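Local coordinates for acyl-CoA dehydrogenase (Bacillus anthracis, PDB 3OWA), which binds flavin-adenine dinucleotide and probably catalyses the alpha,beta-dehydrogenation of acyl-CoA thioesters, as its family does, at residues N525-E533 and K588-V597; L457-K468 and L503-E514. One frame throughout, in Å; residues are numbered along the deposited sequence. Where two conformers were deposited one is given.

Contact 1 (N525-E533 and K588-V597); sequences NKQKVLYTE and KILEDERYTV
Tyr531 and Gln527, one turn apart on helix 526-554, carry their side chains into the angle between the end of helix 578-592 and the C-terminal tail. Tyr531 OH donates a hydrogen bond to Thr596 O, 2.6 Å away, at a C=O...donor angle of 154° and tilted 17° from the carbonyl plane. That oxygen sits at the edge of the Tyr531 ring, in its plane, so the phenol meets the tail edge-on. Tyr531 OH in turn accepts a hydrogen bond from Gln527 NE2, 3.0 Å away, and Gln527 NE2 has a further partner in Ile585 O. Gln527 can reach both because CG stands anti to its main-chain nitrogen (chi1 -168°) and the chain then bends at chi2. The Gln527 side chain slides past that of Lys588 in the opposite direction, Gln527 OE1 resting 3.7 Å from Lys588 CB, and crosses that of Ile589 at about a right angle, with Gln527 NE2 3.9 Å from Ile589 CG1. Farther along the tail, Val597 lies across the extended chain of Lys528: Lys528 CE is 3.8 Å from both Val597 CG1 and Val597 CG2. Lys528 NZ reaches on to Asn525 OD1, 2.9 Å away, a hydrogen bond within the segment. The ring of Tyr319, on helix 305-336, meets that of Tyr531 and also touches Val597. With their axes 12.9 Å apart, the two short helical segments are linked through side chains and tail. The chemistry is a short chain of hydrogen bonds, amide to phenol to peptide carbonyl: the hydroxyl, both donor and acceptor, is probably held in its rotation, and a buried side chain satisfies a main-chain oxygen of the final residues, which is consistent with an ordered chain end.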
loop_
_atom_site.group_PDB
_atom_site.type_symbol
_atom_site.label_atom_id
_atom_site.label_comp_id
_atom_site.label_asym_id
_atom_site.label_seq_id
_atom_site.Cartn_x
_atom_site.Cartn_y
_atom_site.Cartn_z
ATOM N N ASN A 525 -10.637 -13.964 -27.756
ATOM C CA ASN A 525 -10.386 -12.791 -26.923
ATOM C C ASN A 525 -11.232 -12.690 -25.657
ATOM O O ASN A 525 -11.473 -11.588 -25.135
ATOM C CB ASN A 525 -10.449 -11.519 -27.765
ATOM C CG ASN A 525 -9.288 -11.425 -28.736
ATOM O OD1 ASN A 525 -8.119 -11.336 -28.321
ATOM N ND2 ASN A 525 -9.591 -11.476 -30.041
ATOM N N LYS A 526 -11.624 -13.854 -25.144
ATOM C CA LYS A 526 -12.453 -13.986 -23.965
ATOM C C LYS A 526 -11.828 -13.337 -22.710
ATOM O O LYS A 526 -12.508 -12.622 -21.960
ATOM C CB LYS A 526 -12.728 -15.477 -23.715
ATOM C CG LYS A 526 -13.638 -15.748 -22.502
ATOM C CD LYS A 526 -14.221 -17.153 -22.533
ATOM C CE LYS A 526 -15.709 -17.145 -22.142
ATOM N NZ LYS A 526 -16.352 -18.494 -22.342
ATOM N N GLN A 527 -10.544 -13.600 -22.498
ATOM C CA GLN A 527 -9.802 -13.029 -21.356
ATOM C C GLN A 527 -9.781 -11.494 -21.422
ATOM O O GLN A 527 -10.043 -10.828 -20.434
ATOM C CB GLN A 527 -8.400 -13.633 -21.298
ATOM C CG GLN A 527 -7.594 -13.364 -20.022
ATOM C CD GLN A 527 -8.032 -14.212 -18.823
ATOM O OE1 GLN A 527 -9.103 -14.851 -18.836
ATOM N NE2 GLN A 527 -7.200 -14.211 -17.768
ATOM N N LYS A 528 -9.506 -10.915 -22.581
ATOM C CA LYS A 528 -9.571 -9.458 -22.684
ATOM C C LYS A 528 -10.952 -8.894 -22.367
ATOM O O LYS A 528 -11.057 -7.850 -21.732
ATOM C CB LYS A 528 -9.150 -8.978 -24.063
ATOM C CG LYS A 528 -7.710 -9.244 -24.392
ATOM C CD LYS A 528 -7.406 -8.804 -25.801
ATOM C CE LYS A 528 -6.088 -9.391 -26.191
ATOM N NZ LYS A 528 -5.968 -9.525 -27.628
ATOM N N VAL A 529 -12.006 -9.566 -22.847
ATOM C CA VAL A 529 -13.367 -9.087 -22.618
ATOM C C VAL A 529 -13.643 -9.051 -21.119
ATOM O O VAL A 529 -14.186 -8.071 -20.610
ATOM C CB VAL A 529 -14.429 -9.947 -23.347
ATOM C CG1 VAL A 529 -15.848 -9.711 -22.780
ATOM C CG2 VAL A 529 -14.404 -9.678 -24.838
ATOM N N LEU A 530 -13.262 -10.130 -20.439
ATOM C CA LEU A 530 -13.405 -10.269 -19.000
ATOM C C LEU A 530 -12.657 -9.186 -18.208
ATOM O O LEU A 530 -13.254 -8.555 -17.349
ATOM C CB LEU A 530 -12.968 -11.677 -18.567
ATOM C CG LEU A 530 -13.958 -12.818 -18.933
ATOM C CD1 LEU A 530 -13.349 -14.152 -18.571
ATOM C CD2 LEU A 530 -15.336 -12.647 -18.290
ATOM N N TYR A 531 -11.384 -8.963 -18.533
ATOM C CA TYR A 531 -10.591 -7.911 -17.875
ATOM C C TYR A 531 -11.323 -6.599 -18.042
ATOM O O TYR A 531 -11.453 -5.838 -17.102
ATOM C CB TYR A 531 -9.204 -7.733 -18.521
ATOM C CG TYR A 531 -8.184 -8.835 -18.331
ATOM C CD1 TYR A 531 -8.121 -9.565 -17.142
ATOM C CD2 TYR A 531 -7.254 -9.116 -19.332
ATOM C CE1 TYR A 531 -7.163 -10.541 -16.957
ATOM C CE2 TYR A 531 -6.274 -10.110 -19.156
ATOM C CZ TYR A 531 -6.263 -10.835 -17.971
ATOM O OH TYR A 531 -5.338 -11.828 -17.764
ATOM N N THR A 532 -11.794 -6.358 -19.270
ATOM C CA THR A 532 -12.453 -5.106 -19.643
ATOM C C THR A 532 -13.755 -4.849 -18.894
ATOM O O THR A 532 -13.951 -3.736 -18.379
ATOM C CB THR A 532 -12.658 -5.037 -21.176
ATOM O OG1 THR A 532 -11.374 -5.129 -21.792
ATOM C CG2 THR A 532 -13.294 -3.716 -21.596
ATOM N N GLU A 533 -14.629 -5.863 -18.818
ATOM C CA GLU A 533 -15.898 -5.747 -18.082
ATOM C C GLU A 533 -15.685 -5.423 -16.609
ATOM O O GLU A 533 -16.321 -4.525 -16.040
ATOM C CB GLU A 533 -16.686 -7.052 -18.201
ATOM C CG GLU A 533 -17.323 -7.215 -19.576
ATOM C CD GLU A 533 -17.854 -8.611 -19.835
ATOM O OE1 GLU A 533 -17.432 -9.576 -19.146
ATOM O OE2 GLU A 533 -18.708 -8.740 -20.739
ATOM N N LYS A 588 -7.787 -18.905 -15.868
ATOM C CA LYS A 588 -6.840 -18.879 -16.987
ATOM C C LYS A 588 -5.415 -18.413 -16.570
ATOM O O LYS A 588 -4.396 -18.910 -17.074
ATOM C CB LYS A 588 -7.359 -17.992 -18.099
ATOM C CG LYS A 588 -6.518 -18.138 -19.376
ATOM C CD LYS A 588 -7.125 -17.438 -20.542
ATOM C CE LYS A 588 -6.538 -17.977 -21.838
ATOM N NZ LYS A 588 -7.185 -17.274 -22.979
ATOM N N ILE A 589 -5.354 -17.465 -15.638
ATOM C CA ILE A 589 -4.072 -17.033 -15.069
ATOM C C ILE A 589 -3.374 -18.211 -14.399
ATOM O O ILE A 589 -2.199 -18.448 -14.643
ATOM C CB ILE A 589 -4.305 -15.915 -14.039
ATOM C CG1 ILE A 589 -4.737 -14.665 -14.799
ATOM C CG2 ILE A 589 -3.012 -15.685 -13.163
ATOM C CD1 ILE A 589 -5.265 -13.598 -13.915
ATOM N N LEU A 590 -4.122 -18.964 -13.591
ATOM C CA LEU A 590 -3.577 -20.113 -12.877
ATOM C C LEU A 590 -3.245 -21.275 -13.814
ATOM O O LEU A 590 -2.345 -22.062 -13.527
ATOM C CB LEU A 590 -4.528 -20.596 -11.798
ATOM C CG LEU A 590 -4.676 -19.620 -10.643
ATOM C CD1 LEU A 590 -5.957 -19.946 -9.861
ATOM C CD2 LEU A 590 -3.402 -19.641 -9.762
ATOM N N GLU A 591 -3.975 -21.368 -14.921
ATOM C CA GLU A 591 -3.692 -22.390 -15.943
ATOM C C GLU A 591 -2.357 -22.108 -16.663
ATOM O O GLU A 591 -1.528 -23.001 -16.807
ATOM C CB GLU A 591 -4.852 -22.468 -16.936
ATOM C CG GLU A 591 -4.578 -23.359 -18.124
ATOM C CD GLU A 591 -4.564 -24.842 -17.758
ATOM O OE1 GLU A 591 -5.666 -25.427 -17.611
ATOM O OE2 GLU A 591 -3.455 -25.422 -17.630
ATOM N N ASP A 592 -2.161 -20.861 -17.092
ATOM C CA ASP A 592 -0.930 -20.434 -17.783
ATOM C C ASP A 592 0.223 -20.118 -16.828
ATOM O O ASP A 592 1.367 -20.036 -17.249
ATOM C CB ASP A 592 -1.214 -19.222 -18.693
ATOM C CG ASP A 592 -2.285 -19.517 -19.770
ATOM O OD1 ASP A 592 -2.515 -20.709 -20.106
ATOM O OD2 ASP A 592 -2.913 -18.550 -20.276
ATOM N N GLU A 593 -0.086 -19.936 -15.545
ATOM C CA GLU A 593 0.899 -19.467 -14.520
ATOM C C GLU A 593 1.660 -18.213 -14.935
ATOM O O GLU A 593 2.882 -18.109 -14.741
ATOM C CB GLU A 593 1.879 -20.573 -14.103
ATOM C CG GLU A 593 1.242 -21.702 -13.317
ATOM C CD GLU A 593 2.261 -22.708 -12.815
ATOM O OE1 GLU A 593 2.083 -23.198 -11.683
ATOM O OE2 GLU A 593 3.237 -23.007 -13.548
ATOM N N ARG A 594 0.924 -17.271 -15.509
ATOM C CA ARG A 594 1.447 -15.965 -15.863
ATOM C C ARG A 594 0.286 -15.069 -16.268
ATOM O O ARG A 594 -0.845 -15.536 -16.462
ATOM C CB ARG A 594 2.482 -16.052 -17.001
ATOM C CG ARG A 594 1.926 -16.599 -18.323
ATOM C CD ARG A 594 3.005 -16.746 -19.397
ATOM N NE ARG A 594 2.402 -16.926 -20.720
ATOM C CZ ARG A 594 1.944 -18.080 -21.198
ATOM N NH1 ARG A 594 2.014 -19.192 -20.477
ATOM N NH2 ARG A 594 1.402 -18.120 -22.411
ATOM N N TYR A 595 0.583 -13.782 -16.399
ATOM C CA TYR A 595 -0.356 -12.833 -16.920
ATOM C C TYR A 595 -0.536 -13.155 -18.397
ATOM O O TYR A 595 0.434 -13.371 -19.112
ATOM C CB TYR A 595 0.198 -11.441 -16.775
ATOM C CG TYR A 595 -0.505 -10.418 -17.609
ATOM C CD1 TYR A 595 0.001 -10.066 -18.850
ATOM C CD2 TYR A 595 -1.680 -9.799 -17.161
ATOM C CE1 TYR A 595 -0.619 -9.113 -19.624
ATOM C CE2 TYR A 595 -2.321 -8.836 -17.934
ATOM C CZ TYR A 595 -1.775 -8.505 -19.169
ATOM O OH TYR A 595 -2.339 -7.546 -19.963
ATOM N N THR A 596 -1.778 -13.174 -18.841
ATOM C CA THR A 596 -2.091 -13.637 -20.176
ATOM C C THR A 596 -3.232 -12.809 -20.719
ATOM O O THR A 596 -3.952 -12.172 -19.954
ATOM C CB THR A 596 -2.421 -15.140 -20.166
ATOM O OG1 THR A 596 -2.581 -15.575 -21.501
ATOM C CG2 THR A 596 -3.682 -15.450 -19.398
ATOM N N VAL A 597 -3.388 -12.812 -22.040
ATOM C CA VAL A 597 -4.249 -11.837 -22.703
ATOM C C VAL A 597 -5.084 -12.419 -23.855
ATOM O O VAL A 597 -5.148 -13.629 -24.042
ATOM C CB VAL A 597 -3.392 -10.643 -23.178
ATOM C CG1 VAL A 597 -2.943 -10.804 -24.636
ATOM C CG2 VAL A 597 -4.109 -9.341 -22.924
#

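Contact 2 (L457-K468 and L503-E514); sequences LALQKYLVNNAK and LYAMESAVLRTE
Val464 and Val510 meet at the middle of the interface, their CG2 methyls 3.8 Å apart as the side chains pass in opposite directions. Val464 CG1 turns to the stem of Glu507, while the Met506 side chain, a selenomethionine bent at chi3, brings CE to 3.8 Å from Leu463 CB. Toward one end, Leu503 CD1 rests against both Ala467 CB and the Lys468 chain; its 3.5 Å approach to Lys468 CG is tighter than usual for two carbons. At the other end, Leu457, in the N-cap position, lays CD2 against the main chain at Glu514, 3.5 Å from N.

Two lysines border this apolar strip. The extended Lys468 chain crosses Glu507 at about a right angle and forms a salt bridge, NZ to OE1 2.7 Å, the ammonium coming from above the carboxylate plane by 41°. In the next shell, Arg327 binds the other Glu507 oxygen and Asp20 O receives a bond from Lys468 NZ, so both buried charges have second partners. Lys461 and Glu514 are instead joined by a water, 2.7 Å from Lys461 NZ and 2.8 Å from Glu514 OE2; Lys518 makes a salt bridge to that carboxylate. Thr513 OG1 is hydrogen-bonded to Tyr319 and probably to Thr532, connecting helix 490-520 to two further helices.

The axes of the two short segments approach to 9.7 Å at 150°, a near-antiparallel helix pair, consecutive in the chain, within an all-helical bundle like the C-terminal domain of acyl-CoA dehydrogenases.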
loop_
_atom_site.group_PDB
_atom_site.type_symbol
_atom_site.label_atom_id
_atom_site.label_comp_id
_atom_site.label_asym_id
_atom_site.label_seq_id
_atom_site.Cartn_x
_atom_site.Cartn_y
_atom_site.Cartn_z
ATOM N N LEU A 457 -19.039 -5.654 -25.792
ATOM C CA LEU A 457 -18.482 -4.401 -25.234
ATOM C C LEU A 457 -19.443 -3.199 -25.276
ATOM O O LEU A 457 -19.052 -2.075 -24.947
ATOM C CB LEU A 457 -17.152 -4.032 -25.921
ATOM C CG LEU A 457 -15.843 -4.724 -25.508
ATOM C CD1 LEU A 457 -15.996 -6.231 -25.296
ATOM C CD2 LEU A 457 -14.724 -4.430 -26.500
ATOM N N ALA A 458 -20.700 -3.436 -25.656
ATOM C CA ALA A 458 -21.703 -2.369 -25.726
ATOM C C ALA A 458 -21.774 -1.550 -24.434
ATOM O O ALA A 458 -21.730 -0.320 -24.462
ATOM C CB ALA A 458 -23.095 -2.949 -26.061
ATOM N N LEU A 459 -21.883 -2.241 -23.309
ATOM C CA LEU A 459 -21.982 -1.575 -22.020
ATOM C C LEU A 459 -20.703 -0.768 -21.693
ATOM O O LEU A 459 -20.778 0.365 -21.221
ATOM C CB LEU A 459 -22.317 -2.575 -20.911
ATOM C CG LEU A 459 -22.247 -2.003 -19.490
ATOM C CD1 LEU A 459 -23.274 -0.889 -19.281
ATOM C CD2 LEU A 459 -22.391 -3.107 -18.440
ATOM N N GLN A 460 -19.540 -1.335 -21.989
ATOM C CA GLN A 460 -18.273 -0.681 -21.623
ATOM C C GLN A 460 -18.027 0.558 -22.474
ATOM O O GLN A 460 -17.558 1.568 -21.963
ATOM C CB GLN A 460 -17.104 -1.684 -21.665
ATOM C CG GLN A 460 -17.211 -2.780 -20.579
ATOM C CD GLN A 460 -18.334 -3.793 -20.831
ATOM O OE1 GLN A 460 -18.559 -4.206 -21.963
ATOM N NE2 GLN A 460 -19.033 -4.190 -19.775
ATOM N N LYS A 461 -18.395 0.491 -23.760
ATOM C CA LYS A 461 -18.343 1.654 -24.640
ATOM C C LYS A 461 -19.272 2.756 -24.142
ATOM O O LYS A 461 -18.971 3.942 -24.238
ATOM C CB LYS A 461 -18.711 1.270 -26.076
ATOM C CG LYS A 461 -17.665 0.457 -26.810
ATOM C CD LYS A 461 -18.061 0.310 -28.281
ATOM C CE LYS A 461 -17.684 -1.068 -28.838
ATOM N NZ LYS A 461 -18.616 -1.537 -29.935
ATOM N N TYR A 462 -20.410 2.350 -23.608
ATOM C CA TYR A 462 -21.371 3.278 -23.051
ATOM C C TYR A 462 -20.796 3.989 -21.809
ATOM O O TYR A 462 -20.893 5.208 -21.674
ATOM C CB TYR A 462 -22.694 2.538 -22.765
ATOM C CG TYR A 462 -23.739 3.390 -22.100
ATOM C CD1 TYR A 462 -24.584 4.216 -22.849
ATOM C CD2 TYR A 462 -23.863 3.400 -20.713
ATOM C CE1 TYR A 462 -25.539 5.020 -22.212
ATOM C CE2 TYR A 462 -24.792 4.196 -20.078
ATOM C CZ TYR A 462 -25.624 4.998 -20.821
ATOM O OH TYR A 462 -26.544 5.765 -20.152
ATOM N N LEU A 463 -20.175 3.234 -20.910
ATOM C CA LEU A 463 -19.578 3.842 -19.722
ATOM C C LEU A 463 -18.417 4.784 -20.057
ATOM O O LEU A 463 -18.269 5.857 -19.445
ATOM C CB LEU A 463 -19.132 2.770 -18.722
ATOM C CG LEU A 463 -20.232 1.816 -18.262
ATOM C CD1 LEU A 463 -19.625 0.702 -17.462
ATOM C CD2 LEU A 463 -21.284 2.555 -17.454
ATOM N N VAL A 464 -17.618 4.398 -21.049
ATOM C CA VAL A 464 -16.493 5.215 -21.477
ATOM C C VAL A 464 -16.991 6.589 -21.966
ATOM O O VAL A 464 -16.472 7.645 -21.542
ATOM C CB VAL A 464 -15.657 4.464 -22.564
ATOM C CG1 VAL A 464 -14.864 5.432 -23.421
ATOM C CG2 VAL A 464 -14.738 3.431 -21.901
ATOM N N ASN A 465 -18.003 6.566 -22.841
ATOM C CA ASN A 465 -18.656 7.792 -23.318
ATOM C C ASN A 465 -19.214 8.659 -22.182
ATOM O O ASN A 465 -18.986 9.878 -22.139
ATOM C CB ASN A 465 -19.760 7.475 -24.341
ATOM C CG ASN A 465 -19.314 7.702 -25.770
ATOM O OD1 ASN A 465 -19.063 8.844 -26.178
ATOM N ND2 ASN A 465 -19.222 6.618 -26.556
ATOM N N ASN A 466 -19.920 8.035 -21.255
ATOM C CA ASN A 466 -20.492 8.792 -20.145
ATOM C C ASN A 466 -19.439 9.324 -19.173
ATOM O O ASN A 466 -19.622 10.391 -18.577
ATOM C CB ASN A 466 -21.560 7.974 -19.419
ATOM C CG ASN A 466 -22.901 7.915 -20.200
ATOM O OD1 ASN A 466 -23.927 7.486 -19.661
ATOM N ND2 ASN A 466 -22.884 8.346 -21.455
ATOM N N ALA A 467 -18.337 8.580 -19.031
ATOM C CA ALA A 467 -17.209 9.007 -18.190
ATOM C C ALA A 467 -16.614 10.303 -18.720
ATOM O O ALA A 467 -16.261 11.193 -17.933
ATOM C CB ALA A 467 -16.121 7.907 -18.095
ATOM N N LYS A 468 -16.519 10.410 -20.047
ATOM C CA LYS A 468 -16.010 11.624 -20.693
ATOM C C LYS A 468 -16.869 12.837 -20.367
ATOM O O LYS A 468 -16.351 13.891 -19.999
ATOM C CB LYS A 468 -15.919 11.442 -22.216
ATOM C CG LYS A 468 -14.815 10.475 -22.652
ATOM C CD LYS A 468 -14.664 10.398 -24.150
ATOM C CE LYS A 468 -13.819 9.181 -24.496
ATOM N NZ LYS A 468 -13.395 9.193 -25.902
ATOM N N LEU A 503 -10.688 7.219 -16.833
ATOM C CA LEU A 503 -11.238 7.260 -18.189
ATOM C C LEU A 503 -10.260 6.770 -19.288
ATOM O O LEU A 503 -10.624 5.956 -20.153
ATOM C CB LEU A 503 -11.789 8.668 -18.478
ATOM C CG LEU A 503 -11.988 8.933 -19.954
ATOM C CD1 LEU A 503 -13.323 8.349 -20.361
ATOM C CD2 LEU A 503 -11.867 10.418 -20.277
ATOM N N TYR A 504 -9.028 7.263 -19.240
ATOM C CA TYR A 504 -7.968 6.862 -20.172
ATOM C C TYR A 504 -7.655 5.362 -20.098
ATOM O O TYR A 504 -7.493 4.694 -21.123
ATOM C CB TYR A 504 -6.682 7.694 -19.925
ATOM C CG TYR A 504 -5.613 7.550 -20.984
ATOM C CD1 TYR A 504 -5.899 7.804 -22.334
ATOM C CD2 TYR A 504 -4.324 7.159 -20.648
ATOM C CE1 TYR A 504 -4.926 7.677 -23.320
ATOM C CE2 TYR A 504 -3.333 7.034 -21.623
ATOM C CZ TYR A 504 -3.649 7.297 -22.964
ATOM O OH TYR A 504 -2.673 7.163 -23.931
ATOM N N ALA A 505 -7.557 4.829 -18.895
ATOM C CA ALA A 505 -7.327 3.392 -18.750
ATOM C C ALA A 505 -8.529 2.564 -19.265
ATOM O O ALA A 505 -8.345 1.555 -19.967
ATOM C CB ALA A 505 -7.030 3.059 -17.288
HETATM N N MSE A 506 -9.740 2.993 -18.921
HETATM C CA MSE A 506 -10.976 2.316 -19.383
HETATM C C MSE A 506 -11.060 2.294 -20.890
HETATM O O MSE A 506 -11.281 1.250 -21.480
HETATM C CB MSE A 506 -12.220 3.028 -18.862
HETATM C CG MSE A 506 -12.508 2.816 -17.405
HETATM SE SE MSE A 506 -14.033 3.883 -16.899
HETATM C CE MSE A 506 -15.392 3.031 -17.977
ATOM N N GLU A 507 -10.903 3.456 -21.517
ATOM C CA GLU A 507 -10.977 3.546 -22.983
ATOM C C GLU A 507 -9.889 2.718 -23.672
ATOM O O GLU A 507 -10.138 2.062 -24.686
ATOM C CB GLU A 507 -10.908 5.010 -23.429
ATOM C CG GLU A 507 -11.008 5.200 -24.943
ATOM C CD GLU A 507 -10.840 6.665 -25.407
ATOM O OE1 GLU A 507 -11.707 7.150 -26.172
ATOM O OE2 GLU A 507 -9.847 7.337 -25.026
ATOM N N SER A 508 -8.675 2.756 -23.125
ATOM C CA SER A 508 -7.555 1.969 -23.660
ATOM C C SER A 508 -7.860 0.479 -23.625
ATOM O O SER A 508 -7.598 -0.230 -24.605
ATOM C CB SER A 508 -6.250 2.247 -22.903
ATOM O OG SER A 508 -5.842 3.604 -23.009
ATOM N N ALA A 509 -8.399 0.010 -22.499
ATOM C CA ALA A 509 -8.816 -1.374 -22.364
ATOM C C ALA A 509 -9.956 -1.711 -23.354
ATOM O O ALA A 509 -9.908 -2.751 -24.029
ATOM C CB ALA A 509 -9.218 -1.699 -20.909
ATOM N N VAL A 510 -10.956 -0.832 -23.455
ATOM C CA VAL A 510 -12.099 -1.082 -24.359
ATOM C C VAL A 510 -11.646 -1.189 -25.813
ATOM O O VAL A 510 -11.981 -2.151 -26.510
ATOM C CB VAL A 510 -13.202 -0.013 -24.236
ATOM C CG1 VAL A 510 -14.261 -0.207 -25.334
ATOM C CG2 VAL A 510 -13.869 -0.110 -22.883
ATOM N N LEU A 511 -10.856 -0.206 -26.244
ATOM C CA LEU A 511 -10.451 -0.098 -27.638
ATOM C C LEU A 511 -9.521 -1.217 -28.013
ATOM O O LEU A 511 -9.628 -1.756 -29.114
ATOM C CB LEU A 511 -9.826 1.270 -27.940
ATOM C CG LEU A 511 -10.817 2.443 -27.904
ATOM C CD1 LEU A 511 -10.097 3.776 -28.119
ATOM C CD2 LEU A 511 -11.926 2.250 -28.932
ATOM N N ARG A 512 -8.623 -1.591 -27.095
ATOM C CA ARG A 512 -7.717 -2.713 -27.356
ATOM C C ARG A 512 -8.487 -4.024 -27.509
ATOM O O ARG A 512 -8.184 -4.836 -28.403
ATOM C CB ARG A 512 -6.646 -2.848 -26.259
ATOM C CG ARG A 512 -5.781 -4.074 -26.422
ATOM C CD ARG A 512 -4.781 -4.182 -25.306
ATOM N NE ARG A 512 -3.971 -5.370 -25.492
ATOM C CZ ARG A 512 -3.095 -5.818 -24.605
ATOM N NH1 ARG A 512 -2.905 -5.149 -23.459
ATOM N NH2 ARG A 512 -2.402 -6.921 -24.868
ATOM N N THR A 513 -9.477 -4.228 -26.649
ATOM C CA THR A 513 -10.283 -5.437 -26.709
ATOM C C THR A 513 -11.155 -5.423 -28.009
ATOM O O THR A 513 -11.256 -6.421 -28.716
ATOM C CB THR A 513 -11.135 -5.604 -25.425
ATOM O OG1 THR A 513 -10.275 -5.551 -24.257
ATOM C CG2 THR A 513 -11.931 -6.916 -25.461
ATOM N N GLU A 514 -11.743 -4.272 -28.308
ATOM C CA GLU A 514 -12.535 -4.081 -29.516
ATOM C C GLU A 514 -11.699 -4.378 -30.755
ATOM O O GLU A 514 -12.135 -5.121 -31.652
ATOM C CB GLU A 514 -13.047 -2.644 -29.557
ATOM C CG GLU A 514 -14.124 -2.396 -30.604
ATOM C CD GLU A 514 -14.508 -0.916 -30.720
ATOM O OE1 GLU A 514 -14.504 -0.205 -29.678
ATOM O OE2 GLU A 514 -14.796 -0.470 -31.864
HETATM O O HOH W 1 -17.573 -0.210 -32.091
#

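Both contacts involve the helical C-terminal part of the chain, their centres about 18 Å apart, and helices 490-520 and 526-554, which follow one another, connect them. Contact 2 is the buried one, with 631 Å² between two closely packed helices; contact 1, partly buried at 368 Å², joins a helix to the end of another and the chain terminus. Methyl packing bordered by charge dominates contact 2, whereas a side-chain to main-chain hydrogen bond and aliphatic contacts of lysine, glutamine and valine make up contact 1. They touch directly: Glu533 CG packs 3.5 Å from Gln460 NE2, and Val597 CG2 packs 3.5 Å from Arg512 NH2.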